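Local structure of cytochrome P450 (Picrophilus torridus, 2RFB) at residues 84-89 with 314-319; 92-97 with 338-343. The protein binds heme through a thiolate ligand to the iron and, as a member of the cytochrome P450 family, probably works as a monooxygenase. All blocks are in the same frame, centred on the assembly; numbering follows the deposited sequence.

Contact 1: residues 84-89 with 314-319. With SO4 (sulfate ion), chain D.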
loop_
_atom_site.group_PDB
_atom_site.type_symbol
_atom_site.label_atom_id
_atom_site.label_comp_id
_atom_site.label_asym_id
_atom_site.label_seq_id
_atom_site.Cartn_x
_atom_site.Cartn_y
_atom_site.Cartn_z
ATOM N N ASP A 84 -7.976 20.687 -2.742
ATOM C CA ASP A 84 -6.918 21.697 -2.565
ATOM C C ASP A 84 -5.712 21.475 -3.504
ATOM O O ASP A 84 -5.195 22.431 -4.088
ATOM C CB ASP A 84 -6.415 21.691 -1.121
ATOM C CG ASP A 84 -7.251 22.537 -0.190
ATOM O OD1 ASP A 84 -6.910 22.546 1.016
ATOM O OD2 ASP A 84 -8.226 23.201 -0.629
ATOM N N LEU A 85 -5.287 20.214 -3.649
ATOM C CA LEU A 85 -4.114 19.851 -4.440
ATOM C C LEU A 85 -4.329 19.716 -5.935
ATOM O O LEU A 85 -3.377 19.861 -6.704
ATOM C CB LEU A 85 -3.602 18.499 -3.987
ATOM C CG LEU A 85 -3.116 18.372 -2.567
ATOM C CD1 LEU A 85 -2.974 16.885 -2.372
ATOM C CD2 LEU A 85 -1.781 19.187 -2.373
ATOM N N ILE A 86 -5.543 19.340 -6.336
ATOM C CA ILE A 86 -5.896 19.190 -7.754
ATOM C C ILE A 86 -6.205 20.556 -8.408
ATOM O O ILE A 86 -6.110 20.686 -9.636
ATOM C CB ILE A 86 -7.129 18.231 -7.887
ATOM C CG1 ILE A 86 -7.220 17.573 -9.269
ATOM C CG2 ILE A 86 -8.483 18.971 -7.564
ATOM C CD1 ILE A 86 -6.210 16.559 -9.597
ATOM N N LYS A 87 -6.561 21.562 -7.586
ATOM C CA LYS A 87 -7.053 22.886 -8.033
ATOM C C LYS A 87 -6.263 23.492 -9.167
ATOM O O LYS A 87 -6.814 24.159 -10.041
ATOM C CB LYS A 87 -6.970 23.900 -6.885
ATOM C CG LYS A 87 -8.263 24.341 -6.267
ATOM C CD LYS A 87 -7.936 25.369 -5.183
ATOM C CE LYS A 87 -9.180 25.891 -4.488
ATOM N NZ LYS A 87 -8.941 27.262 -3.911
ATOM N N ASN A 88 -4.960 23.274 -9.109
ATOM C CA ASN A 88 -4.001 24.097 -9.816
ATOM C C ASN A 88 -2.810 23.225 -10.113
ATOM O O ASN A 88 -1.673 23.542 -9.742
ATOM C CB ASN A 88 -3.554 25.225 -8.901
ATOM C CG ASN A 88 -3.227 24.731 -7.487
ATOM O OD1 ASN A 88 -3.294 23.510 -7.180
ATOM N ND2 ASN A 88 -2.901 25.687 -6.598
ATOM N N ILE A 89 -3.082 22.094 -10.740
ATOM C CA ILE A 89 -2.070 21.114 -10.918
ATOM C C ILE A 89 -1.669 21.148 -12.363
ATOM O O ILE A 89 -0.587 20.721 -12.714
ATOM C CB ILE A 89 -2.613 19.724 -10.539
ATOM C CG1 ILE A 89 -1.493 18.785 -10.193
ATOM C CG2 ILE A 89 -3.461 19.147 -11.644
ATOM C CD1 ILE A 89 -2.035 17.449 -9.961
ATOM N N ASN A 314 -13.030 14.859 -13.007
ATOM C CA ASN A 314 -13.799 16.109 -13.167
ATOM C C ASN A 314 -12.933 17.344 -13.450
ATOM O O ASN A 314 -13.444 18.395 -13.797
ATOM C CB ASN A 314 -14.690 16.389 -11.946
ATOM C CG ASN A 314 -15.873 15.444 -11.850
ATOM O OD1 ASN A 314 -15.836 14.468 -11.105
ATOM N ND2 ASN A 314 -16.913 15.714 -12.605
ATOM N N HIS A 315 -11.628 17.227 -13.250
ATOM C CA HIS A 315 -10.733 18.340 -13.465
ATOM C C HIS A 315 -10.234 18.415 -14.914
ATOM O O HIS A 315 -10.139 19.491 -15.473
ATOM C CB HIS A 315 -9.543 18.287 -12.483
ATOM C CG HIS A 315 -8.775 19.563 -12.436
ATOM N ND1 HIS A 315 -7.634 19.769 -13.181
ATOM C CD2 HIS A 315 -9.034 20.736 -11.805
ATOM C CE1 HIS A 315 -7.207 21.010 -12.986
ATOM N NE2 HIS A 315 -8.036 21.618 -12.155
ATOM N N PHE A 316 -9.933 17.273 -15.520
ATOM C CA PHE A 316 -9.462 17.249 -16.911
ATOM C C PHE A 316 -10.566 16.840 -17.923
ATOM O O PHE A 316 -11.395 16.012 -17.622
ATOM C CB PHE A 316 -8.237 16.313 -17.016
ATOM C CG PHE A 316 -7.099 16.694 -16.096
ATOM C CD1 PHE A 316 -6.284 17.789 -16.385
ATOM C CD2 PHE A 316 -6.855 15.970 -14.932
ATOM C CE1 PHE A 316 -5.219 18.140 -15.515
ATOM C CE2 PHE A 316 -5.813 16.315 -14.063
ATOM C CZ PHE A 316 -4.994 17.381 -14.354
ATOM N N LYS A 317 -10.575 17.418 -19.117
ATOM C CA LYS A 317 -11.527 16.994 -20.157
ATOM C C LYS A 317 -10.926 15.835 -20.967
ATOM O O LYS A 317 -11.627 14.901 -21.364
ATOM C CB LYS A 317 -11.901 18.158 -21.098
ATOM C CG LYS A 317 -12.971 19.149 -20.569
ATOM C CD LYS A 317 -13.440 20.174 -21.680
ATOM C CE LYS A 317 -12.515 21.429 -21.801
ATOM N NZ LYS A 317 -12.944 22.503 -22.842
ATOM N N ARG A 318 -9.618 15.923 -21.198
ATOM C CA ARG A 318 -8.879 14.974 -22.002
ATOM C C ARG A 318 -7.703 14.531 -21.135
ATOM O O ARG A 318 -7.063 15.369 -20.468
ATOM C CB ARG A 318 -8.392 15.628 -23.314
ATOM C CG ARG A 318 -9.500 15.944 -24.355
ATOM C CD ARG A 318 -8.953 16.654 -25.641
ATOM N NE ARG A 318 -9.968 17.430 -26.379
ATOM C CZ ARG A 318 -9.736 18.193 -27.463
ATOM N NH1 ARG A 318 -8.511 18.291 -27.990
ATOM N NH2 ARG A 318 -10.736 18.874 -28.036
ATOM N N ILE A 319 -7.440 13.227 -21.123
ATOM C CA ILE A 319 -6.338 12.666 -20.343
ATOM C C ILE A 319 -5.399 11.827 -21.229
ATOM O O ILE A 319 -5.652 10.673 -21.438
ATOM C CB ILE A 319 -6.909 11.855 -19.114
ATOM C CG1 ILE A 319 -7.649 12.825 -18.189
ATOM C CG2 ILE A 319 -5.819 11.022 -18.359
ATOM C CD1 ILE A 319 -8.036 12.270 -16.872
HETATM S S SO4 D . -8.507 20.223 -19.491
HETATM O O1 SO4 D . -7.700 19.179 -20.129
HETATM O O2 SO4 D . -8.652 21.352 -20.422
HETATM O O3 SO4 D . -9.882 19.754 -19.246
HETATM O O4 SO4 D . -7.908 20.625 -18.205
#
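The imidazole of H315 takes the carbonyl oxygen of I86 over one of its faces, with I86 O 3.3 Å above the ring plane and displaced toward the rim. The angle at H315 NE2 is too poor for a hydrogen bond. F316 CE1 lies in the plane of the same imidazole, at its edge, while H315 ND1 sits 3.7 Å above the centre of the F316 ring, turning the ND1 edge of the imidazole onto the phenyl face, the planes nearly perpendicular. Toward 84-89 F316 uses its far end: its CZ meets CG2 of I89 at 3.6 Å, the two side chains crossing at about a right angle. With CG swung anti to its backbone N (chi1 -166°), H315 reaches past I86, whose CG1 lies 4.0 Å from H315 CB. A sulfate, probably from the crystallisation liquor, lies beside the backbone N of K317. Helix 298-315, which follows the heme-ligating C295 and so corresponds to the L helix of the P450 fold, is joined here by its C-terminal end and following turn to those of helix 75-86; I86 also packs on I312, and I86 and I89 both touch Y98 of helix 94-99.

Contact 2: residues 92-97 with 338-343; sequences KDIISE and DKLFLS
An N-capped helix start is held here by the C-terminal tail of the chain: D93 caps helix 94-99 and at the same time binds 338-343. Its OD1 accepts from two backbone amides on opposite faces of the carboxylate plane, I95 N of its own helix at 3.1 Å and L340 N across the contact at 2.8 Å, the latter bond almost straight (177°). Because CG stands anti to the backbone N (chi1 178°), the carboxylate folds back over the first turn, where OD2 takes a weak bond from S96 N. Two donors on OD1, together with a water that bridges OD2 to D338 O, restrict rotation of the group. The return bond runs from I94 N to L340 O, 2.9 Å long, and a second water links K92 O to L342 N. Beside these polar bonds I95 CG1 presses on L340 CB at 3.5 Å, and I94 CG1 meets L340 CD2. F341 covers the other flank, with D93 CA 4.3 Å from its ring centroid in an off-centre CH-pi contact. The arrangement is an Asp N-cap whose OD1 also takes an amide of a passing extended chain.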
loop_
_atom_site.group_PDB
_atom_site.type_symbol
_atom_site.label_atom_id
_atom_site.label_comp_id
_atom_site.label_asym_id
_atom_site.label_seq_id
_atom_site.Cartn_x
_atom_site.Cartn_y
_atom_site.Cartn_z
ATOM N N LYS A 92 1.752 20.377 -14.404
ATOM C CA LYS A 92 2.737 19.950 -13.417
ATOM C C LYS A 92 2.847 18.469 -13.360
ATOM O O LYS A 92 2.069 17.766 -14.002
ATOM C CB LYS A 92 2.370 20.470 -12.029
ATOM C CG LYS A 92 2.561 21.984 -11.952
ATOM C CD LYS A 92 1.946 22.557 -10.731
ATOM C CE LYS A 92 2.062 24.070 -10.812
ATOM N NZ LYS A 92 2.022 24.675 -9.452
ATOM N N ASP A 93 3.814 18.008 -12.571
ATOM C CA ASP A 93 4.035 16.599 -12.317
ATOM C C ASP A 93 2.952 16.099 -11.393
ATOM O O ASP A 93 2.899 16.495 -10.229
ATOM C CB ASP A 93 5.429 16.306 -11.704
ATOM C CG ASP A 93 5.637 14.788 -11.402
ATOM O OD1 ASP A 93 4.880 13.931 -11.901
ATOM O OD2 ASP A 93 6.546 14.425 -10.649
ATOM N N ILE A 94 2.091 15.227 -11.907
ATOM C CA ILE A 94 0.922 14.772 -11.155
ATOM C C ILE A 94 1.327 13.886 -9.968
ATOM O O ILE A 94 0.598 13.743 -8.982
ATOM C CB ILE A 94 0.018 13.898 -12.046
ATOM C CG1 ILE A 94 -0.325 14.586 -13.381
ATOM C CG2 ILE A 94 -1.193 13.493 -11.294
ATOM C CD1 ILE A 94 -1.281 15.731 -13.301
ATOM N N ILE A 95 2.456 13.203 -10.114
ATOM C CA ILE A 95 2.967 12.353 -9.055
ATOM C C ILE A 95 3.467 13.241 -7.906
ATOM O O ILE A 95 2.900 13.225 -6.814
ATOM C CB ILE A 95 4.051 11.404 -9.611
ATOM C CG1 ILE A 95 3.438 10.588 -10.757
ATOM C CG2 ILE A 95 4.793 10.596 -8.473
ATOM C CD1 ILE A 95 2.416 9.453 -10.375
ATOM N N SER A 96 4.463 14.060 -8.130
ATOM C CA SER A 96 4.966 14.758 -6.972
ATOM C C SER A 96 4.055 15.854 -6.377
ATOM O O SER A 96 4.186 16.197 -5.210
ATOM C CB SER A 96 6.358 15.295 -7.240
ATOM O OG SER A 96 6.192 16.452 -7.966
ATOM N N GLU A 97 3.135 16.391 -7.176
ATOM C CA GLU A 97 2.295 17.517 -6.754
ATOM C C GLU A 97 0.884 17.092 -6.375
ATOM O O GLU A 97 0.154 17.867 -5.785
ATOM C CB GLU A 97 2.229 18.604 -7.821
ATOM C CG GLU A 97 3.573 19.187 -8.137
ATOM C CD GLU A 97 4.316 19.747 -6.904
ATOM O OE1 GLU A 97 3.713 20.597 -6.175
ATOM O OE2 GLU A 97 5.514 19.357 -6.693
ATOM N N ASP A 338 7.376 7.308 -12.119
ATOM C CA ASP A 338 8.350 8.047 -11.398
ATOM C C ASP A 338 7.871 9.492 -11.440
ATOM O O ASP A 338 7.795 10.143 -10.395
ATOM C CB ASP A 338 9.702 7.883 -12.063
ATOM C CG ASP A 338 10.776 8.782 -11.454
ATOM O OD1 ASP A 338 10.712 9.110 -10.264
ATOM O OD2 ASP A 338 11.711 9.117 -12.175
ATOM N N LYS A 339 7.533 9.955 -12.649
ATOM C CA LYS A 339 6.964 11.248 -12.906
ATOM C C LYS A 339 5.874 11.067 -13.951
ATOM O O LYS A 339 5.995 10.211 -14.865
ATOM C CB LYS A 339 8.024 12.172 -13.510
ATOM C CG LYS A 339 9.072 12.688 -12.588
ATOM C CD LYS A 339 10.146 13.290 -13.429
ATOM C CE LYS A 339 11.466 13.376 -12.702
ATOM N NZ LYS A 339 11.452 14.533 -11.767
ATOM N N LEU A 340 4.830 11.891 -13.860
ATOM C CA LEU A 340 3.702 11.779 -14.774
ATOM C C LEU A 340 3.249 13.160 -15.231
ATOM O O LEU A 340 2.830 13.995 -14.421
ATOM C CB LEU A 340 2.555 11.029 -14.127
ATOM C CG LEU A 340 1.423 10.477 -15.023
ATOM C CD1 LEU A 340 0.531 9.481 -14.269
ATOM C CD2 LEU A 340 0.530 11.612 -15.541
ATOM N N PHE A 341 3.344 13.402 -16.528
ATOM C CA PHE A 341 2.942 14.681 -17.088
ATOM C C PHE A 341 1.887 14.423 -18.112
ATOM O O PHE A 341 2.002 13.523 -18.950
ATOM C CB PHE A 341 4.102 15.400 -17.769
ATOM C CG PHE A 341 5.187 15.759 -16.856
ATOM C CD1 PHE A 341 6.206 14.849 -16.584
ATOM C CD2 PHE A 341 5.203 16.996 -16.239
ATOM C CE1 PHE A 341 7.240 15.184 -15.723
ATOM C CE2 PHE A 341 6.221 17.320 -15.357
ATOM C CZ PHE A 341 7.251 16.407 -15.108
ATOM N N LEU A 342 0.866 15.246 -18.032
ATOM C CA LEU A 342 -0.302 15.099 -18.839
ATOM C C LEU A 342 -0.225 15.809 -20.169
ATOM O O LEU A 342 0.338 16.867 -20.319
ATOM C CB LEU A 342 -1.488 15.652 -18.095
ATOM C CG LEU A 342 -2.605 14.751 -17.672
ATOM C CD1 LEU A 342 -2.154 13.394 -17.152
ATOM C CD2 LEU A 342 -3.420 15.533 -16.655
ATOM N N SER A 343 -0.845 15.164 -21.136
ATOM C CA SER A 343 -1.350 15.810 -22.342
ATOM C C SER A 343 -0.288 15.752 -23.367
ATOM O O SER A 343 -0.243 14.806 -24.165
ATOM C CB SER A 343 -1.780 17.248 -22.077
ATOM O OG SER A 343 -2.116 17.820 -23.298
ATOM O OXT SER A 343 0.527 16.665 -23.333
HETATM O O HOH W 1 0.858 17.394 -16.230
HETATM O O HOH W 2 7.850 12.548 -9.277
#

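In the fold
After an N-terminal part with small strands and helix 52-66, the chain runs along helix 75-86 and, after a short turn, enters helix 94-99; these elements supply the first halves of both contacts. More than two hundred residues, about half of them helical, follow before helix 298-315 ends at contact 1 and closes the first long loop. The tail then passes strand 327-328 and returns at 338-343 to close the second. Since the segments alternate, the two loops cross. The contact centres are about 12 Å apart, and the contacts touch: F316 packs on L342, and I89 on I94. Together they tie the end of the chain to two consecutive early helices, away from the residues that bind the heme.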